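Local coordinates for protein citrate synthase (Metallosphaera sedula, PDB 6ABW) that probably catalyses the condensation of acetyl-CoA with oxaloacetate and water to give citrate and CoA, a step of the tricarboxylic acid cycle, at residues A[136-148]-A[163-175]. Sequence-based numbering, arbitrary orientation.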
ATOM      1  N   VAL A 136       7.284  15.345   2.236  1.00  9.22           N
ATOM      2  CA  VAL A 136       6.233  16.256   2.736  1.00  9.95           C
ATOM      3  C   VAL A 136       6.017  17.429   1.770  1.00  9.65           C
ATOM      4  O   VAL A 136       4.885  17.778   1.424  1.00  9.29           O
ATOM      5  CB  VAL A 136       6.536  16.749   4.167  1.00 11.70           C
ATOM      6  CG1 VAL A 136       5.587  17.886   4.512  1.00 12.04           C
ATOM      7  CG2 VAL A 136       6.349  15.557   5.119  1.00 12.50           C
ATOM      8  N   ALA A 137       7.102  18.005   1.282  1.00  9.71           N
ATOM      9  CA  ALA A 137       6.984  18.967   0.196  1.00  9.74           C
ATOM     10  C   ALA A 137       6.289  18.505  -1.032  1.00  8.90           C
ATOM     11  O   ALA A 137       5.434  19.203  -1.639  1.00  7.95           O
ATOM     12  CB  ALA A 137       8.396  19.394  -0.201  1.00 10.97           C
ATOM     13  N   ARG A 138       6.647  17.319  -1.456  1.00  8.45           N
ATOM     14  CA  ARG A 138       6.049  16.744  -2.644  1.00  8.87           C
ATOM     15  C   ARG A 138       4.566  16.359  -2.446  1.00  8.63           C
ATOM     16  O   ARG A 138       3.802  16.398  -3.376  1.00  8.84           O
ATOM     17  CB  ARG A 138       6.893  15.586  -3.127  1.00  9.16           C
ATOM     18  CG  ARG A 138       8.240  16.116  -3.641  1.00 10.23           C
ATOM     19  CD  ARG A 138       9.278  15.064  -3.805  1.00 10.24           C
ATOM     20  NE  ARG A 138      10.486  15.722  -4.289  1.00 11.20           N
ATOM     21  CZ  ARG A 138      11.710  15.202  -4.301  1.00 11.10           C
ATOM     22  NH1 ARG A 138      11.991  14.036  -3.777  1.00 12.31           N
ATOM     23  NH2 ARG A 138      12.718  15.938  -4.811  1.00 12.87           N
ATOM     24  N   ALA A 139       4.187  16.067  -1.200  1.00  8.76           N
ATOM     25  CA  ALA A 139       2.769  15.900  -0.834  1.00  8.50           C
ATOM     26  C   ALA A 139       1.988  17.152  -1.114  1.00  9.22           C
ATOM     27  O   ALA A 139       0.876  17.080  -1.630  1.00  8.23           O
ATOM     28  CB  ALA A 139       2.602  15.428   0.601  1.00  8.92           C
ATOM     29  N   SER A 140       2.598  18.305  -0.840  1.00  8.68           N
ATOM     30  CA  SER A 140       1.993  19.601  -1.187  1.00  8.89           C
ATOM     31  C   SER A 140       1.754  19.724  -2.693  1.00  9.01           C
ATOM     32  O   SER A 140       0.631  20.051  -3.152  1.00  9.10           O
ATOM     33  CB  SER A 140       2.904  20.744  -0.652  1.00  9.56           C
ATOM     34  OG  SER A 140       2.357  21.974  -1.000  1.00 12.75           O
ATOM     35  N   THR A 141       2.779  19.421  -3.475  1.00  9.75           N
ATOM     36  CA  THR A 141       2.646  19.462  -4.923  1.00 10.54           C
ATOM     37  C   THR A 141       1.563  18.546  -5.465  1.00 10.27           C
ATOM     38  O   THR A 141       0.753  18.934  -6.289  1.00 10.19           O
ATOM     39  CB  THR A 141       3.986  19.112  -5.526  1.00 11.75           C
ATOM     40  OG1 THR A 141       4.981  20.042  -5.029  1.00 12.49           O
ATOM     41  CG2 THR A 141       3.947  19.200  -7.063  1.00 12.53           C
ATOM     42  N   VAL A 142       1.548  17.318  -4.953  1.00  9.39           N
ATOM     43  CA  VAL A 142       0.530  16.333  -5.323  1.00  9.25           C
ATOM     44  C   VAL A 142      -0.871  16.754  -4.967  1.00  8.35           C
ATOM     45  O   VAL A 142      -1.745  16.744  -5.837  1.00  8.84           O
ATOM     46  CB  VAL A 142       0.866  14.967  -4.708  1.00  8.91           C
ATOM     47  CG1 VAL A 142      -0.295  13.991  -4.864  1.00  9.22           C
ATOM     48  CG2 VAL A 142       2.142  14.453  -5.411  1.00  9.85           C
ATOM     49  N   VAL A 143      -1.103  17.233  -3.743  1.00  8.26           N
ATOM     50  CA  VAL A 143      -2.462  17.541  -3.340  1.00  8.30           C
ATOM     51  C   VAL A 143      -3.024  18.766  -4.103  1.00  9.20           C
ATOM     52  O   VAL A 143      -4.158  18.759  -4.599  1.00 10.27           O
ATOM     53  CB  VAL A 143      -2.558  17.677  -1.819  1.00  8.71           C
ATOM     54  CG1 VAL A 143      -3.955  18.088  -1.448  1.00  9.63           C
ATOM     55  CG2 VAL A 143      -2.258  16.338  -1.143  1.00  9.50           C
ATOM     56  N   ALA A 144      -2.166  19.748  -4.334  1.00  9.85           N
ATOM     57  CA  ALA A 144      -2.555  20.948  -5.046  1.00  9.94           C
ATOM     58  C   ALA A 144      -2.966  20.569  -6.490  1.00 10.33           C
ATOM     59  O   ALA A 144      -3.977  21.053  -7.002  1.00 10.11           O
ATOM     60  CB  ALA A 144      -1.380  21.951  -5.033  1.00 10.34           C
ATOM     61  N   ASN A 145      -2.232  19.651  -7.093  1.00 10.13           N
ATOM     62  CA  ASN A 145      -2.474  19.218  -8.465  1.00 10.99           C
ATOM     63  C   ASN A 145      -3.646  18.269  -8.634  1.00 10.81           C
ATOM     64  O   ASN A 145      -4.319  18.261  -9.636  1.00 10.13           O
ATOM     65  CB  ASN A 145      -1.182  18.790  -9.120  1.00 12.53           C
ATOM     66  CG  ASN A 145      -0.360  20.022  -9.503  1.00 15.30           C
ATOM     67  OD1 ASN A 145      -0.788  20.805 -10.355  1.00 16.68           O
ATOM     68  ND2 ASN A 145       0.693  20.295  -8.722  1.00 15.12           N
ATOM     69  N   VAL A 146      -3.935  17.482  -7.558  1.00 11.23           N
ATOM     70  CA  VAL A 146      -5.123  16.667  -7.529  1.00 11.17           C
ATOM     71  C   VAL A 146      -6.365  17.570  -7.551  1.00 11.46           C
ATOM     72  O   VAL A 146      -7.320  17.361  -8.302  1.00 11.30           O
ATOM     73  CB  VAL A 146      -5.079  15.702  -6.306  1.00 11.83           C
ATOM     74  CG1 VAL A 146      -6.461  15.073  -6.008  1.00 13.92           C
ATOM     75  CG2 VAL A 146      -4.078  14.579  -6.543  1.00 12.28           C
ATOM     76  N   LEU A 147      -6.354  18.631  -6.766  1.00 11.00           N
ATOM     77  CA  LEU A 147      -7.468  19.570  -6.773  1.00 12.05           C
ATOM     78  C   LEU A 147      -7.627  20.167  -8.173  1.00 11.33           C
ATOM     79  O   LEU A 147      -8.772  20.256  -8.735  1.00 11.32           O
ATOM     80  CB  LEU A 147      -7.251  20.651  -5.700  1.00 12.94           C
ATOM     81  CG  LEU A 147      -8.140  21.916  -5.950  1.00 14.63           C
ATOM     82  CD1 LEU A 147      -9.570  21.553  -5.707  1.00 15.07           C
ATOM     83  CD2 LEU A 147      -7.640  23.034  -5.045  1.00 16.17           C
ATOM     84  N   ARG A 148      -6.495  20.615  -8.707  1.00 11.47           N
ATOM     85  CA  ARG A 148      -6.535  21.345  -9.957  1.00 12.77           C
ATOM     86  C   ARG A 148      -6.949  20.455 -11.159  1.00 12.84           C
ATOM     87  O   ARG A 148      -7.761  20.834 -12.009  1.00 13.98           O
ATOM     88  CB  ARG A 148      -5.235  22.077 -10.137  1.00 14.42           C
ATOM     89  CG  ARG A 148      -5.117  23.252  -9.171  1.00 14.31           C
ATOM     90  CD  ARG A 148      -3.766  23.926  -9.295  1.00 16.56           C
ATOM     91  NE  ARG A 148      -3.677  24.743 -10.505  1.00 17.41           N
ATOM     92  CZ  ARG A 148      -4.148  25.987 -10.624  1.00 20.75           C
ATOM     93  NH1 ARG A 148      -4.052  26.582 -11.791  1.00 21.98           N
ATOM     94  NH2 ARG A 148      -4.801  26.611  -9.635  1.00 23.85           N
ATOM     95  N   SER A 163       5.758  30.710   3.909  1.00 16.76           N
ATOM     96  CA  SER A 163       5.486  29.462   4.609  1.00 14.28           C
ATOM     97  C   SER A 163       4.920  28.365   3.695  1.00 13.24           C
ATOM     98  O   SER A 163       4.382  28.616   2.606  1.00 12.06           O
ATOM     99  CB  SER A 163       4.525  29.673   5.734  1.00 14.38           C
ATOM    100  OG  SER A 163       3.216  29.996   5.249  1.00 13.60           O
ATOM    101  N   PHE A 164       5.034  27.162   4.222  1.00 12.88           N
ATOM    102  CA  PHE A 164       4.528  25.958   3.563  1.00 12.25           C
ATOM    103  C   PHE A 164       3.078  26.085   3.307  1.00 11.43           C
ATOM    104  O   PHE A 164       2.620  25.821   2.197  1.00 12.06           O
ATOM    105  CB  PHE A 164       4.849  24.780   4.439  1.00 12.52           C
ATOM    106  CG  PHE A 164       4.400  23.411   3.885  1.00 11.68           C
ATOM    107  CD1 PHE A 164       3.118  22.965   4.040  1.00 11.55           C
ATOM    108  CD2 PHE A 164       5.324  22.577   3.248  1.00 12.62           C
ATOM    109  CE1 PHE A 164       2.700  21.674   3.523  1.00 12.42           C
ATOM    110  CE2 PHE A 164       4.962  21.343   2.743  1.00 12.02           C
ATOM    111  CZ  PHE A 164       3.643  20.852   2.935  1.00 11.58           C
ATOM    112  N   ALA A 165       2.339  26.520   4.323  1.00 10.22           N
ATOM    113  CA  ALA A 165       0.894  26.736   4.163  1.00 11.30           C
ATOM    114  C   ALA A 165       0.561  27.703   3.044  1.00 11.46           C
ATOM    115  O   ALA A 165      -0.341  27.504   2.249  1.00 11.06           O
ATOM    116  CB  ALA A 165       0.270  27.207   5.474  1.00 11.79           C
ATOM    117  N   LYS A 166       1.268  28.843   3.019  1.00 12.79           N
ATOM    118  CA  LYS A 166       1.043  29.819   1.959  1.00 13.11           C
ATOM    119  C   LYS A 166       1.373  29.307   0.545  1.00 12.30           C
ATOM    120  O   LYS A 166       0.585  29.507  -0.373  1.00 12.34           O
ATOM    121  CB  LYS A 166       1.821  31.143   2.256  1.00 14.92           C
ATOM    122  CG  LYS A 166       1.395  32.226   1.328  1.00 19.12           C
ATOM    123  CD  LYS A 166       2.204  33.477   1.636  1.00 24.12           C
ATOM    124  CE  LYS A 166       1.852  34.550   0.613  1.00 29.96           C
ATOM    125  NZ  LYS A 166       2.334  35.886   1.143  1.00 32.68           N
ATOM    126  N   SER A 167       2.475  28.626   0.413  1.00 12.34           N
ATOM    127  CA  SER A 167       2.890  28.032  -0.883  1.00 12.57           C
ATOM    128  C   SER A 167       1.863  27.033  -1.402  1.00 11.49           C
ATOM    129  O   SER A 167       1.516  27.031  -2.618  1.00 11.92           O
ATOM    130  CB  SER A 167       4.268  27.399  -0.790  1.00 15.01           C
ATOM    131  OG  SER A 167       5.272  28.362  -0.519  1.00 15.22           O
ATOM    132  N   PHE A 168       1.303  26.256  -0.466  1.00 11.38           N
ATOM    133  CA  PHE A 168       0.284  25.246  -0.792  1.00 10.25           C
ATOM    134  C   PHE A 168      -1.031  25.914  -1.255  1.00 10.90           C
ATOM    135  O   PHE A 168      -1.629  25.592  -2.312  1.00  9.98           O
ATOM    136  CB  PHE A 168       0.090  24.277   0.413  1.00 10.22           C
ATOM    137  CG  PHE A 168      -1.080  23.371   0.205  1.00 10.08           C
ATOM    138  CD1 PHE A 168      -1.053  22.450  -0.845  1.00 10.56           C
ATOM    139  CD2 PHE A 168      -2.272  23.482   0.985  1.00  9.88           C
ATOM    140  CE1 PHE A 168      -2.127  21.616  -1.101  1.00 10.67           C
ATOM    141  CE2 PHE A 168      -3.350  22.652   0.722  1.00  9.34           C
ATOM    142  CZ  PHE A 168      -3.270  21.695  -0.304  1.00  9.93           C
ATOM    143  N   LEU A 169      -1.476  26.950  -0.526  1.00 11.55           N
ATOM    144  CA  LEU A 169      -2.678  27.671  -0.904  1.00 11.88           C
ATOM    145  C   LEU A 169      -2.537  28.446  -2.220  1.00 12.46           C
ATOM    146  O   LEU A 169      -3.458  28.455  -3.016  1.00 12.55           O
ATOM    147  CB  LEU A 169      -3.127  28.601   0.190  1.00 12.22           C
ATOM    148  CG  LEU A 169      -3.602  27.999   1.516  1.00 13.62           C
ATOM    149  CD1 LEU A 169      -3.793  29.111   2.536  1.00 15.93           C
ATOM    150  CD2 LEU A 169      -4.872  27.201   1.338  1.00 14.71           C
ATOM    151  N   LYS A 170      -1.387  29.058  -2.450  1.00 12.67           N
ATOM    152  CA  LYS A 170      -1.152  29.724  -3.712  1.00 15.95           C
ATOM    153  C   LYS A 170      -1.102  28.790  -4.889  1.00 15.30           C
ATOM    154  O   LYS A 170      -1.653  29.111  -5.934  1.00 16.85           O
ATOM    155  CB  LYS A 170       0.138  30.523  -3.646  1.00 20.54           C
ATOM    156  CG  LYS A 170       0.020  31.744  -2.799  1.00 25.64           C
ATOM    157  CD  LYS A 170       1.302  32.598  -2.993  1.00 35.43           C
ATOM    158  CE  LYS A 170       1.317  33.276  -4.381  1.00 42.42           C
ATOM    159  NZ  LYS A 170       2.659  33.823  -4.716  1.00 49.87           N
ATOM    160  N   ALA A 171      -0.487  27.615  -4.739  1.00 14.51           N
ATOM    161  CA  ALA A 171      -0.475  26.630  -5.831  1.00 14.43           C
ATOM    162  C   ALA A 171      -1.882  26.111  -6.073  1.00 14.65           C
ATOM    163  O   ALA A 171      -2.367  26.029  -7.230  1.00 15.20           O
ATOM    164  CB  ALA A 171       0.477  25.469  -5.511  1.00 14.40           C
ATOM    165  N   SER A 172      -2.599  25.810  -4.989  1.00 12.67           N
ATOM    166  CA  SER A 172      -3.976  25.326  -5.113  1.00 12.48           C
ATOM    167  C   SER A 172      -4.951  26.248  -5.879  1.00 13.87           C
ATOM    168  O   SER A 172      -5.767  25.792  -6.708  1.00 12.93           O
ATOM    169  CB  SER A 172      -4.563  25.016  -3.724  1.00 12.60           C
ATOM    170  OG  SER A 172      -3.877  23.918  -3.128  1.00 12.45           O
ATOM    171  N   PHE A 173      -4.871  27.558  -5.561  1.00 13.43           N
ATOM    172  CA  PHE A 173      -5.919  28.442  -5.994  1.00 15.29           C
ATOM    173  C   PHE A 173      -5.509  29.576  -6.960  1.00 17.99           C
ATOM    174  O   PHE A 173      -6.420  30.300  -7.467  1.00 19.68           O
ATOM    175  CB  PHE A 173      -6.519  29.053  -4.708  1.00 15.42           C
ATOM    176  CG  PHE A 173      -7.193  28.033  -3.812  1.00 15.05           C
ATOM    177  CD1 PHE A 173      -8.232  27.273  -4.305  1.00 16.06           C
ATOM    178  CD2 PHE A 173      -6.847  27.939  -2.490  1.00 15.41           C
ATOM    179  CE1 PHE A 173      -8.885  26.345  -3.482  1.00 16.93           C
ATOM    180  CE2 PHE A 173      -7.473  26.979  -1.652  1.00 16.26           C
ATOM    181  CZ  PHE A 173      -8.465  26.197  -2.157  1.00 15.09           C
ATOM    182  N   SER A 174      -4.229  29.743  -7.193  1.00 21.29           N
ATOM    183  CA  SER A 174      -3.717  30.857  -8.082  1.00 24.52           C
ATOM    184  C   SER A 174      -4.218  32.250  -7.630  1.00 30.97           C
ATOM    185  O   SER A 174      -4.715  33.027  -8.428  1.00 31.45           O
ATOM    186  CB  SER A 174      -4.182  30.665  -9.520  1.00 24.10           C
ATOM    187  OG  SER A 174      -3.850  29.387 -10.050  1.00 25.59           O
ATOM    188  N   ARG A 175      -4.183  32.515  -6.346  1.00 30.60           N
ATOM    189  CA  ARG A 175      -4.429  33.840  -5.835  1.00 31.34           C
ATOM    190  C   ARG A 175      -3.631  33.856  -4.536  1.00 27.52           C
ATOM    191  O   ARG A 175      -3.234  32.806  -4.036  1.00 25.89           O
ATOM    192  CB  ARG A 175      -5.923  34.086  -5.617  1.00 34.81           C
ATOM    193  CG  ARG A 175      -6.449  33.313  -4.443  1.00 40.09           C
ATOM    194  CD  ARG A 175      -7.961  33.337  -4.298  1.00 48.42           C
ATOM    195  NE  ARG A 175      -8.313  32.320  -3.300  1.00 50.95           N
ATOM    196  CZ  ARG A 175      -8.136  32.429  -1.971  1.00 53.89           C
ATOM    197  NH1 ARG A 175      -7.675  33.555  -1.395  1.00 48.06           N
ATOM    198  NH2 ARG A 175      -8.471  31.399  -1.198  1.00 57.95           N
TER
HETATM  199  O   HOH W   1       3.670  24.014   0.226  1.00 13.09           O
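With CG set anti to the backbone N in both Phe164 (chi1 -179°) and Phe168 (chi1 171°), the two rings reach from helix 164-173 to the segment 136-148. Phe164 meets Val136 O in the plane of its ring, CZ lying 3.6 Å from that oxygen, while Ser140 CB touches the same CZ. Phe168 lies along Ser140 and Val143, its CD1 near Ser140 OG, its CZ against Val143 CG1 and its CE1 edge 3.7 Å from Ala144 N. A water accompanies the packing: it sits over the Phe164 ring, donates to Phe164 O and hydrogen-bonds Ser140 OG at 2.7 Å. Within the mainly helical citrate synthase fold, this is near-parallel helix packing, the axes 8.5 Å apart and crossing at -26°, and the backbones come closest where both residues are small, at Ala144 and Ser172. Ser172 OG bonds back to Phe168 O. Beyond it, Arg148, its chain bent at chi3, hooks round the C-terminal end of helix 164-173. Arg148 NH2 donates to Ser172 O (3.2 Å), which lies in the guanidinium plane, and weakly to Ser174 OG, while NE is taken by Lys154 O. A leucine in place of Arg148 would probably leave Ser172 O, Ser174 OG and Lys154 O without this donor, though the Leu147 packing would remain.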